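Local coordinates for protein probable enoyl-CoA hydratase/isomerase (Mycobacterium abscessus, PDB 3SWX) that probably hydrates or isomerises enoyl-CoA or related acyl-CoA thioesters, as a trimeric member of the enoyl-CoA hydratase/isomerase (crotonase) family, at residues E9-R14 against A42-E47; G143-P146 against A150-R153; R206-G211 against S244-L249. All blocks are in the same frame, centred on the assembly; numbering follows the deposited sequence.

Contact 1: residues E9-R14 against A42-E47; sequences ETLRIR and ALALGE
L11 and I13, two residues apart on an edge strand of the six-stranded sheet of the crotonase fold, meet A44 on helix 35-50, which packs across one side of that strand. The contact is purely apolar and consists of two methyl-to-methyl approaches onto a single alanine. L11 CD1 stands 4.0 Å from A44 CB, and I13 CD1 comes to 3.9 Å from the same atom. The two branches arrive from different directions, L11 CD1 and I13 CD1 being 4.8 Å apart. In I13, CG1 is anti to the carbonyl carbon (chi1 -70°), which directs the longer branch at the helix, while CG2 takes the place anti to the backbone N. At this point the CA atoms of I13 and A44 are 8.7 Å apart.

Strand 11-16 pairs antiparallel with strand 19-24, the first strand of a beta-alpha-beta crossover that runs through helix 35-50 to strand 56-61. The helix packs on strand 19-24 and also on the edge strand paired with it. I22 joins in from strand 19-24, touching both I13 and L45, and L11 also rests on M37 and E40 one helical turn or more before A44.

Alternation along the strand sends R12 and R14 to the other side of it. There their guanidinium groups lie face over face, the CZ of R14 3.7 Å above the plane of R12 and over its centre. A salt bridge from R12 to E62 probably offsets some of the like charge, and R14 NH2 bonds to the hydroxyl of Y60.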
ATOM      1  N   GLU B   9      15.080  25.679 -23.850  1.00 32.67           N
ATOM      2  CA  GLU B   9      14.873  25.218 -25.224  1.00 31.48           C
ATOM      3  C   GLU B   9      13.815  24.122 -25.329  1.00 30.25           C
ATOM      4  O   GLU B   9      13.098  24.072 -26.322  1.00 30.23           O
ATOM      5  CB  GLU B   9      16.188  24.681 -25.814  1.00 32.05           C
ATOM      6  N   THR B  10      13.752  23.221 -24.337  1.00 28.32           N
ATOM      7  CA  THR B  10      12.887  22.026 -24.394  1.00 26.71           C
ATOM      8  C   THR B  10      11.689  22.023 -23.419  1.00 25.52           C
ATOM      9  O   THR B  10      10.932  21.056 -23.379  1.00 24.73           O
ATOM     10  CB  THR B  10      13.722  20.751 -24.136  1.00 26.90           C
ATOM     11  OG1 THR B  10      14.196  20.731 -22.772  1.00 25.73           O
ATOM     12  CG2 THR B  10      14.929  20.713 -25.103  1.00 27.45           C
ATOM     13  N   LEU B  11      11.517  23.086 -22.641  1.00 24.68           N
ATOM     14  CA  LEU B  11      10.355  23.216 -21.755  1.00 23.60           C
ATOM     15  C   LEU B  11       9.583  24.501 -22.019  1.00 24.03           C
ATOM     16  O   LEU B  11      10.182  25.539 -22.276  1.00 24.05           O
ATOM     17  CB  LEU B  11      10.784  23.243 -20.291  1.00 22.77           C
ATOM     18  CG  LEU B  11      11.733  22.148 -19.856  1.00 21.93           C
ATOM     19  CD1 LEU B  11      12.246  22.458 -18.446  1.00 19.89           C
ATOM     20  CD2 LEU B  11      10.983  20.844 -19.934  1.00 21.47           C
ATOM     21  N   ARG B  12       8.262  24.410 -21.918  1.00 23.36           N
ATOM     22  CA  ARG B  12       7.407  25.555 -21.957  1.00 24.60           C
ATOM     23  C   ARG B  12       6.971  25.860 -20.524  1.00 24.61           C
ATOM     24  O   ARG B  12       6.268  25.054 -19.891  1.00 24.40           O
ATOM     25  CB  ARG B  12       6.181  25.274 -22.827  1.00 24.80           C
ATOM     26  CG  ARG B  12       5.241  26.456 -22.926  1.00 25.72           C
ATOM     27  CD  ARG B  12       3.892  26.024 -23.441  1.00 28.65           C
ATOM     28  NE  ARG B  12       3.020  27.169 -23.660  1.00 30.80           N
ATOM     29  CZ  ARG B  12       1.778  27.097 -24.122  1.00 32.24           C
ATOM     30  NH1 ARG B  12       1.233  25.927 -24.429  1.00 32.64           N
ATOM     31  NH2 ARG B  12       1.064  28.201 -24.273  1.00 33.44           N
ATOM     32  N   ILE B  13       7.379  27.015 -20.018  1.00 23.97           N
ATOM     33  CA  ILE B  13       7.098  27.377 -18.653  1.00 24.71           C
ATOM     34  C   ILE B  13       6.168  28.583 -18.557  1.00 24.55           C
ATOM     35  O   ILE B  13       6.358  29.583 -19.249  1.00 24.45           O
ATOM     36  CB  ILE B  13       8.422  27.625 -17.882  1.00 25.38           C
ATOM     37  CG1 ILE B  13       9.142  26.273 -17.692  1.00 26.60           C
ATOM     38  CG2 ILE B  13       8.147  28.322 -16.542  1.00 26.17           C
ATOM     39  CD1 ILE B  13      10.018  26.173 -16.482  1.00 27.64           C
ATOM     40  N   ARG B  14       5.164  28.474 -17.694  1.00 23.84           N
ATOM     41  CA  ARG B  14       4.291  29.585 -17.388  1.00 24.38           C
ATOM     42  C   ARG B  14       4.001  29.579 -15.907  1.00 24.08           C
ATOM     43  O   ARG B  14       4.186  28.538 -15.245  1.00 22.62           O
ATOM     44  CB  ARG B  14       2.963  29.460 -18.144  1.00 24.60           C
ATOM     45  CG  ARG B  14       3.077  29.445 -19.658  1.00 26.83           C
ATOM     46  CD  ARG B  14       1.777  29.018 -20.292  1.00 28.33           C
ATOM     47  NE  ARG B  14       1.650  27.563 -20.364  1.00 28.92           N
ATOM     48  CZ  ARG B  14       0.527  26.906 -20.659  1.00 30.16           C
ATOM     49  NH1 ARG B  14      -0.604  27.548 -20.890  1.00 30.91           N
ATOM     50  NH2 ARG B  14       0.532  25.584 -20.710  1.00 30.28           N
ATOM     51  N   ALA B  42      15.510  19.156 -14.603  1.00 19.53           N
ATOM     52  CA  ALA B  42      16.245  19.214 -13.329  1.00 19.72           C
ATOM     53  C   ALA B  42      16.410  20.644 -12.819  1.00 20.52           C
ATOM     54  O   ALA B  42      16.144  20.928 -11.646  1.00 19.86           O
ATOM     55  CB  ALA B  42      17.616  18.509 -13.455  1.00 19.99           C
ATOM     56  N   LEU B  43      16.818  21.552 -13.702  1.00 22.27           N
ATOM     57  CA  LEU B  43      16.985  22.961 -13.322  1.00 23.26           C
ATOM     58  C   LEU B  43      15.650  23.600 -12.937  1.00 23.54           C
ATOM     59  O   LEU B  43      15.545  24.253 -11.881  1.00 23.94           O
ATOM     60  CB  LEU B  43      17.648  23.765 -14.443  1.00 24.43           C
ATOM     61  CG  LEU B  43      19.131  23.443 -14.679  1.00 26.87           C
ATOM     62  CD1 LEU B  43      19.698  24.143 -15.939  1.00 27.25           C
ATOM     63  CD2 LEU B  43      19.961  23.824 -13.442  1.00 28.85           C
ATOM     64  N   ALA B  44      14.631  23.398 -13.772  1.00 22.95           N
ATOM     65  CA  ALA B  44      13.330  24.001 -13.546  1.00 22.68           C
ATOM     66  C   ALA B  44      12.780  23.599 -12.185  1.00 22.31           C
ATOM     67  O   ALA B  44      12.295  24.446 -11.424  1.00 22.45           O
ATOM     68  CB  ALA B  44      12.354  23.620 -14.665  1.00 22.22           C
ATOM     69  N   LEU B  45      12.892  22.316 -11.858  1.00 21.86           N
ATOM     70  CA  LEU B  45      12.402  21.816 -10.577  1.00 20.94           C
ATOM     71  C   LEU B  45      13.252  22.300  -9.416  1.00 21.35           C
ATOM     72  O   LEU B  45      12.737  22.540  -8.326  1.00 20.78           O
ATOM     73  CB  LEU B  45      12.279  20.301 -10.605  1.00 20.23           C
ATOM     74  CG  LEU B  45      11.175  19.776 -11.537  1.00 19.90           C
ATOM     75  CD1 LEU B  45      11.164  18.256 -11.555  1.00 18.73           C
ATOM     76  CD2 LEU B  45       9.798  20.331 -11.141  1.00 16.29           C
ATOM     77  N   GLY B  46      14.550  22.486  -9.649  1.00 22.47           N
ATOM     78  CA  GLY B  46      15.439  23.070  -8.619  1.00 22.80           C
ATOM     79  C   GLY B  46      15.102  24.533  -8.359  1.00 23.50           C
ATOM     80  O   GLY B  46      15.051  24.982  -7.213  1.00 22.39           O
ATOM     81  N   GLU B  47      14.857  25.273  -9.438  1.00 24.23           N
ATOM     82  CA  GLU B  47      14.338  26.638  -9.345  1.00 25.98           C
ATOM     83  C   GLU B  47      13.021  26.657  -8.556  1.00 25.12           C
ATOM     84  O   GLU B  47      12.819  27.505  -7.671  1.00 25.18           O
ATOM     85  CB  GLU B  47      14.113  27.201 -10.748  1.00 27.29           C
ATOM     86  CG  GLU B  47      14.148  28.700 -10.858  1.00 32.93           C
ATOM     87  CD  GLU B  47      15.428  29.189 -11.523  1.00 39.27           C
ATOM     88  OE1 GLU B  47      15.640  28.851 -12.718  1.00 41.92           O
ATOM     89  OE2 GLU B  47      16.217  29.897 -10.847  1.00 42.92           O
TER

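Contact 2: residues G143-P146 against A150-R153; sequences GIYP and ATIR
P146 and A150 pack methylene against methyl, P146 CB lying 3.8 Å from A150 CB, where the loop after strand 134-136 turns into helix 150-158. Next to this pair the methyl of T151 presses on the backbone of the loop, with CG2 3.6 Å from P146 O. These two approaches form the tight part of the contact.

The side reaching toward Y145 is slacker. Its ring crosses the T151 side chain at about a right angle and meets it obliquely, Y145 CE2 staying 4.0 Å from T151 CG2, while the tyrosine hydroxyl extends beyond to the backbone O of L234 of the second subunit. On the polar side a water donates to P146 O over 2.6 Å and accepts from T151 N at 3.0 Å; the polar link between loop and helix runs through it, beside the direct apolar packing.

With T151 OG1 placed between the backbone N and the carbonyl carbon (chi1 54°), CG2 falls beside the backbone N and faces P146 and Y145, and OG1 hydrogen-bonds to N218 OD1 of the second subunit. P146 packs on T215 of that subunit, placing this turn in the trimer interface. The turn probably follows the second glutamate-bearing stretch of crotonase-family enzymes, here with E139, which I144 touches.

A150 and T151 begin the helix, where backbone N-H groups have no preceding turn to bond to. E119 OE1 accepts from A150 N and the water from T151 N, so a carboxylate and a bridging water together satisfy the first amides of helix 150-158.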
ATOM      1  N   GLY B 143      15.883  -5.259 -22.800  1.00 21.15           N
ATOM      2  CA  GLY B 143      17.092  -5.833 -22.239  1.00 20.59           C
ATOM      3  C   GLY B 143      17.579  -5.192 -20.949  1.00 19.84           C
ATOM      4  O   GLY B 143      18.618  -5.584 -20.425  1.00 20.67           O
ATOM      5  N   ILE B 144      16.868  -4.194 -20.444  1.00 18.84           N
ATOM      6  CA  ILE B 144      17.226  -3.560 -19.181  1.00 18.02           C
ATOM      7  C   ILE B 144      16.069  -3.716 -18.187  1.00 16.97           C
ATOM      8  O   ILE B 144      15.373  -4.729 -18.208  1.00 16.17           O
ATOM      9  CB  ILE B 144      17.697  -2.087 -19.402  1.00 18.05           C
ATOM     10  CG1 ILE B 144      16.620  -1.236 -20.094  1.00 17.95           C
ATOM     11  CG2 ILE B 144      18.992  -2.087 -20.237  1.00 20.04           C
ATOM     12  CD1 ILE B 144      16.781   0.301 -19.920  1.00 18.17           C
ATOM     13  N   TYR B 145      15.880  -2.743 -17.291  1.00 16.80           N
ATOM     14  CA  TYR B 145      14.793  -2.796 -16.316  1.00 16.14           C
ATOM     15  C   TYR B 145      14.462  -1.355 -15.906  1.00 16.14           C
ATOM     16  O   TYR B 145      15.208  -0.424 -16.267  1.00 15.96           O
ATOM     17  CB  TYR B 145      15.189  -3.675 -15.108  1.00 15.76           C
ATOM     18  CG  TYR B 145      15.944  -2.932 -14.030  1.00 15.79           C
ATOM     19  CD1 TYR B 145      17.159  -2.306 -14.318  1.00 16.35           C
ATOM     20  CD2 TYR B 145      15.457  -2.853 -12.726  1.00 15.44           C
ATOM     21  CE1 TYR B 145      17.859  -1.601 -13.345  1.00 17.07           C
ATOM     22  CE2 TYR B 145      16.169  -2.158 -11.728  1.00 15.98           C
ATOM     23  CZ  TYR B 145      17.362  -1.522 -12.054  1.00 17.94           C
ATOM     24  OH  TYR B 145      18.088  -0.828 -11.105  1.00 19.84           O
ATOM     25  N   PRO B 146      13.354  -1.158 -15.177  1.00 15.40           N
ATOM     26  CA  PRO B 146      13.026   0.197 -14.719  1.00 16.11           C
ATOM     27  C   PRO B 146      14.004   0.728 -13.674  1.00 16.03           C
ATOM     28  O   PRO B 146      14.106   0.192 -12.563  1.00 15.67           O
ATOM     29  CB  PRO B 146      11.615   0.053 -14.105  1.00 15.68           C
ATOM     30  CG  PRO B 146      11.152  -1.336 -14.464  1.00 15.60           C
ATOM     31  CD  PRO B 146      12.388  -2.150 -14.679  1.00 15.63           C
ATOM     32  N   ALA B 150      10.379   3.005 -10.350  1.00 12.80           N
ATOM     33  CA  ALA B 150       9.203   2.119 -10.431  1.00 12.61           C
ATOM     34  C   ALA B 150       9.360   0.910  -9.510  1.00 12.51           C
ATOM     35  O   ALA B 150       8.398   0.448  -8.925  1.00 11.76           O
ATOM     36  CB  ALA B 150       8.936   1.627 -11.911  1.00 12.50           C
ATOM     37  N   THR B 151      10.576   0.381  -9.396  1.00 12.47           N
ATOM     38  CA  THR B 151      10.792  -0.822  -8.592  1.00 12.68           C
ATOM     39  C   THR B 151      10.457  -0.595  -7.124  1.00 12.54           C
ATOM     40  O   THR B 151      10.054  -1.532  -6.434  1.00 12.86           O
ATOM     41  CB  THR B 151      12.225  -1.335  -8.695  1.00 13.01           C
ATOM     42  OG1 THR B 151      13.142  -0.277  -8.370  1.00 11.13           O
ATOM     43  CG2 THR B 151      12.491  -1.885 -10.126  1.00 13.24           C
ATOM     44  N   ILE B 152      10.567   0.654  -6.683  1.00 12.43           N
ATOM     45  CA  ILE B 152      10.314   1.039  -5.301  1.00 12.29           C
ATOM     46  C   ILE B 152       8.857   1.496  -5.147  1.00 11.99           C
ATOM     47  O   ILE B 152       8.135   1.004  -4.287  1.00 11.32           O
ATOM     48  CB  ILE B 152      11.252   2.193  -4.854  1.00 12.03           C
ATOM     49  CG1 ILE B 152      12.707   1.754  -4.936  1.00 13.70           C
ATOM     50  CG2 ILE B 152      10.885   2.696  -3.415  1.00 12.52           C
ATOM     51  CD1 ILE B 152      13.723   2.909  -4.963  1.00 11.93           C
ATOM     52  N   ARG B 153       8.429   2.409  -6.020  1.00 11.60           N
ATOM     53  CA  ARG B 153       7.167   3.107  -5.833  1.00 11.71           C
ATOM     54  C   ARG B 153       5.953   2.413  -6.408  1.00 11.46           C
ATOM     55  O   ARG B 153       4.876   2.629  -5.914  1.00 10.47           O
ATOM     56  CB  ARG B 153       7.262   4.520  -6.409  1.00 12.10           C
ATOM     57  CG  ARG B 153       8.352   5.337  -5.719  1.00 14.61           C
ATOM     58  CD  ARG B 153       8.718   6.560  -6.487  1.00 16.48           C
ATOM     59  NE  ARG B 153       9.752   7.299  -5.760  1.00 17.88           N
ATOM     60  CZ  ARG B 153      10.603   8.161  -6.301  1.00 16.76           C
ATOM     61  NH1 ARG B 153      10.600   8.397  -7.594  1.00 15.56           N
ATOM     62  NH2 ARG B 153      11.494   8.758  -5.529  1.00 19.18           N
TER
HETATM   63  O   HOH W   1      13.215   1.482 -10.452  1.00  8.15           O

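Contact 3: residues R206-G211 against S244-L249; sequences RQAPLG and SEDATL
A208, P209 and L210 bring the start of helix 209-225 against S244 and D246 at the start of helix 245-255, so that two helix N-termini lie side by side. Both helices belong to the C-terminal helical region, which in crotonase-family proteins takes part in trimer assembly; here the third subunit meets Q207, through its N141, and A208.

The packing approaches are modest. A208 CB is 4.3 Å from D246 CB, and L210 CD1, at the end of an extended side chain (chi2 -179°), reaches to 4.1 Å from S244 CB. P209 CD lies 3.8 Å from D246 OD2, the two side chains crossing at about a right angle. F262 adds its ring against A208, P209 and D246.

Polar contact runs through the D246 carboxylate and a water, which accepts from L210 N over 2.8 Å and donates to D246 OD2 over another 2.8 Å. Beyond the segments, D246 OD1 takes V263 N and OD2 takes G264 N.

One side-chain cap is present: S244 OG accepts from A247 N at 3.2 Å, and it also hydrogen-bonds to the backbone O of L241 in the preceding helix. A208 only occupies the N-cap position of helix 209-225.

Gripped by two tail amides and a water, the D246 carboxylate is held firmly in orientation. Two helix starts should favour its negative charge, while the nearby terminal carboxylate of R265 probably opposes it.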
ATOM      1  N   ARG B 206      -4.193  27.679  -2.039  1.00 20.69           N
ATOM      2  CA  ARG B 206      -5.027  28.422  -1.089  1.00 21.52           C
ATOM      3  C   ARG B 206      -4.818  27.926   0.357  1.00 21.33           C
ATOM      4  O   ARG B 206      -5.275  28.567   1.303  1.00 20.56           O
ATOM      5  CB  ARG B 206      -6.527  28.316  -1.440  1.00 22.31           C
ATOM      6  CG  ARG B 206      -6.927  28.917  -2.777  1.00 24.10           C
ATOM      7  CD  ARG B 206      -8.443  29.064  -2.922  1.00 26.38           C
ATOM      8  NE  ARG B 206      -9.124  27.770  -2.940  1.00 28.34           N
ATOM      9  CZ  ARG B 206      -9.277  26.994  -4.020  1.00 27.76           C
ATOM     10  NH1 ARG B 206      -9.928  25.844  -3.895  1.00 28.02           N
ATOM     11  NH2 ARG B 206      -8.792  27.350  -5.215  1.00 24.35           N
ATOM     12  N   GLN B 207      -4.127  26.791   0.533  1.00 20.30           N
ATOM     13  CA  GLN B 207      -3.877  26.266   1.873  1.00 19.69           C
ATOM     14  C   GLN B 207      -2.567  26.826   2.434  1.00 19.95           C
ATOM     15  O   GLN B 207      -1.788  27.471   1.720  1.00 19.76           O
ATOM     16  CB  GLN B 207      -3.850  24.740   1.850  1.00 19.58           C
ATOM     17  CG  GLN B 207      -4.956  24.139   0.971  1.00 18.35           C
ATOM     18  CD  GLN B 207      -6.339  24.660   1.324  1.00 19.14           C
ATOM     19  OE1 GLN B 207      -6.706  24.730   2.499  1.00 20.34           O
ATOM     20  NE2 GLN B 207      -7.115  25.009   0.309  1.00 15.65           N
ATOM     21  N   ALA B 208      -2.335  26.588   3.719  1.00 19.75           N
ATOM     22  CA  ALA B 208      -1.169  27.164   4.391  1.00 19.79           C
ATOM     23  C   ALA B 208       0.092  26.446   3.941  1.00 19.00           C
ATOM     24  O   ALA B 208       0.235  25.268   4.250  1.00 18.27           O
ATOM     25  CB  ALA B 208      -1.327  27.049   5.897  1.00 20.20           C
ATOM     26  N   PRO B 209       1.010  27.146   3.213  1.00 18.86           N
ATOM     27  CA  PRO B 209       2.197  26.514   2.659  1.00 18.39           C
ATOM     28  C   PRO B 209       3.071  25.721   3.649  1.00 18.59           C
ATOM     29  O   PRO B 209       3.545  24.646   3.282  1.00 18.44           O
ATOM     30  CB  PRO B 209       3.013  27.687   2.088  1.00 18.99           C
ATOM     31  CG  PRO B 209       2.012  28.743   1.789  1.00 19.22           C
ATOM     32  CD  PRO B 209       0.940  28.575   2.841  1.00 19.36           C
ATOM     33  N   LEU B 210       3.291  26.229   4.862  1.00 18.47           N
ATOM     34  CA  LEU B 210       4.151  25.519   5.821  1.00 18.82           C
ATOM     35  C   LEU B 210       3.472  24.225   6.297  1.00 17.79           C
ATOM     36  O   LEU B 210       4.132  23.266   6.656  1.00 17.74           O
ATOM     37  CB  LEU B 210       4.491  26.406   7.034  1.00 19.31           C
ATOM     38  CG  LEU B 210       5.222  27.726   6.797  1.00 20.82           C
ATOM     39  CD1 LEU B 210       5.457  28.410   8.148  1.00 21.86           C
ATOM     40  CD2 LEU B 210       6.533  27.550   6.028  1.00 18.01           C
ATOM     41  N   GLY B 211       2.148  24.221   6.302  1.00 17.91           N
ATOM     42  CA  GLY B 211       1.370  23.018   6.631  1.00 17.72           C
ATOM     43  C   GLY B 211       1.450  22.000   5.508  1.00 17.03           C
ATOM     44  O   GLY B 211       1.575  20.811   5.754  1.00 16.41           O
ATOM     45  N   SER B 244       3.404  30.062  13.793  1.00 29.16           N
ATOM     46  CA  SER B 244       3.448  30.805  12.544  1.00 28.77           C
ATOM     47  C   SER B 244       2.288  31.806  12.442  1.00 28.54           C
ATOM     48  O   SER B 244       1.230  31.637  13.066  1.00 27.89           O
ATOM     49  CB  SER B 244       3.422  29.836  11.353  1.00 27.59           C
ATOM     50  OG  SER B 244       2.129  29.294  11.187  1.00 27.47           O
ATOM     51  N   GLU B 245       2.494  32.848  11.645  1.00 28.59           N
ATOM     52  CA  GLU B 245       1.414  33.792  11.333  1.00 29.10           C
ATOM     53  C   GLU B 245       0.186  33.094  10.757  1.00 27.54           C
ATOM     54  O   GLU B 245      -0.966  33.453  11.064  1.00 27.13           O
ATOM     55  CB  GLU B 245       1.868  34.796  10.289  1.00 29.71           C
ATOM     56  CG  GLU B 245       2.838  35.802  10.782  1.00 33.37           C
ATOM     57  CD  GLU B 245       2.922  36.960   9.836  1.00 35.86           C
ATOM     58  OE1 GLU B 245       4.051  37.273   9.426  1.00 38.90           O
ATOM     59  OE2 GLU B 245       1.854  37.521   9.484  1.00 38.52           O
ATOM     60  N   ASP B 246       0.442  32.124   9.890  1.00 26.09           N
ATOM     61  CA  ASP B 246      -0.632  31.425   9.196  1.00 25.25           C
ATOM     62  C   ASP B 246      -1.545  30.616  10.134  1.00 25.75           C
ATOM     63  O   ASP B 246      -2.755  30.502   9.863  1.00 25.58           O
ATOM     64  CB  ASP B 246      -0.057  30.547   8.064  1.00 24.62           C
ATOM     65  CG  ASP B 246       0.341  31.367   6.834  1.00 23.39           C
ATOM     66  OD1 ASP B 246      -0.043  32.554   6.753  1.00 21.25           O
ATOM     67  OD2 ASP B 246       1.015  30.825   5.942  1.00 20.19           O
ATOM     68  N   ALA B 247      -0.999  30.058  11.223  1.00 25.31           N
ATOM     69  CA  ALA B 247      -1.857  29.337  12.190  1.00 25.53           C
ATOM     70  C   ALA B 247      -2.880  30.284  12.859  1.00 25.84           C
ATOM     71  O   ALA B 247      -4.064  29.957  12.978  1.00 25.25           O
ATOM     72  CB  ALA B 247      -1.026  28.611  13.219  1.00 25.42           C
ATOM     73  N   THR B 248      -2.435  31.467  13.270  1.00 27.05           N
ATOM     74  CA  THR B 248      -3.365  32.450  13.846  1.00 27.88           C
ATOM     75  C   THR B 248      -4.376  32.912  12.778  1.00 27.33           C
ATOM     76  O   THR B 248      -5.587  32.982  13.042  1.00 27.07           O
ATOM     77  CB  THR B 248      -2.634  33.649  14.548  1.00 29.22           C
ATOM     78  OG1 THR B 248      -1.891  34.414  13.589  1.00 33.44           O
ATOM     79  CG2 THR B 248      -1.685  33.151  15.608  1.00 27.07           C
ATOM     80  N   LEU B 249      -3.904  33.169  11.562  1.00 26.58           N
ATOM     81  CA  LEU B 249      -4.833  33.478  10.464  1.00 26.70           C
ATOM     82  C   LEU B 249      -5.858  32.354  10.229  1.00 26.19           C
ATOM     83  O   LEU B 249      -7.067  32.598  10.115  1.00 25.40           O
ATOM     84  CB  LEU B 249      -4.066  33.782   9.167  1.00 26.45           C
ATOM     85  CG  LEU B 249      -3.356  35.141   9.080  1.00 27.50           C
ATOM     86  CD1 LEU B 249      -2.433  35.223   7.845  1.00 26.07           C
ATOM     87  CD2 LEU B 249      -4.383  36.296   9.078  1.00 26.73           C
TER
HETATM   88  O   HOH W   2       1.833  28.168   6.289  1.00 13.67           O

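From the N terminus, contact 1 closes first, over a loop of 27 residues that holds strand 19-24 and the start of helix 35-50, and ties the edge strand to the first crossover helix. Contact 2 closes a short turn of three residues at the start of helix 150-158. Contact 3 closes last, over a loop of 32 residues, nearly all helical, made of the rest of helix 209-225 and helix 227-242. The three follow in series, neither nested nor crossed. Contacts 2 and 3 lie on opposite sides of the chain's centre, their own centres about 38 Å apart, yet the trimer reunites these regions: A208 packs on G143 of the third subunit.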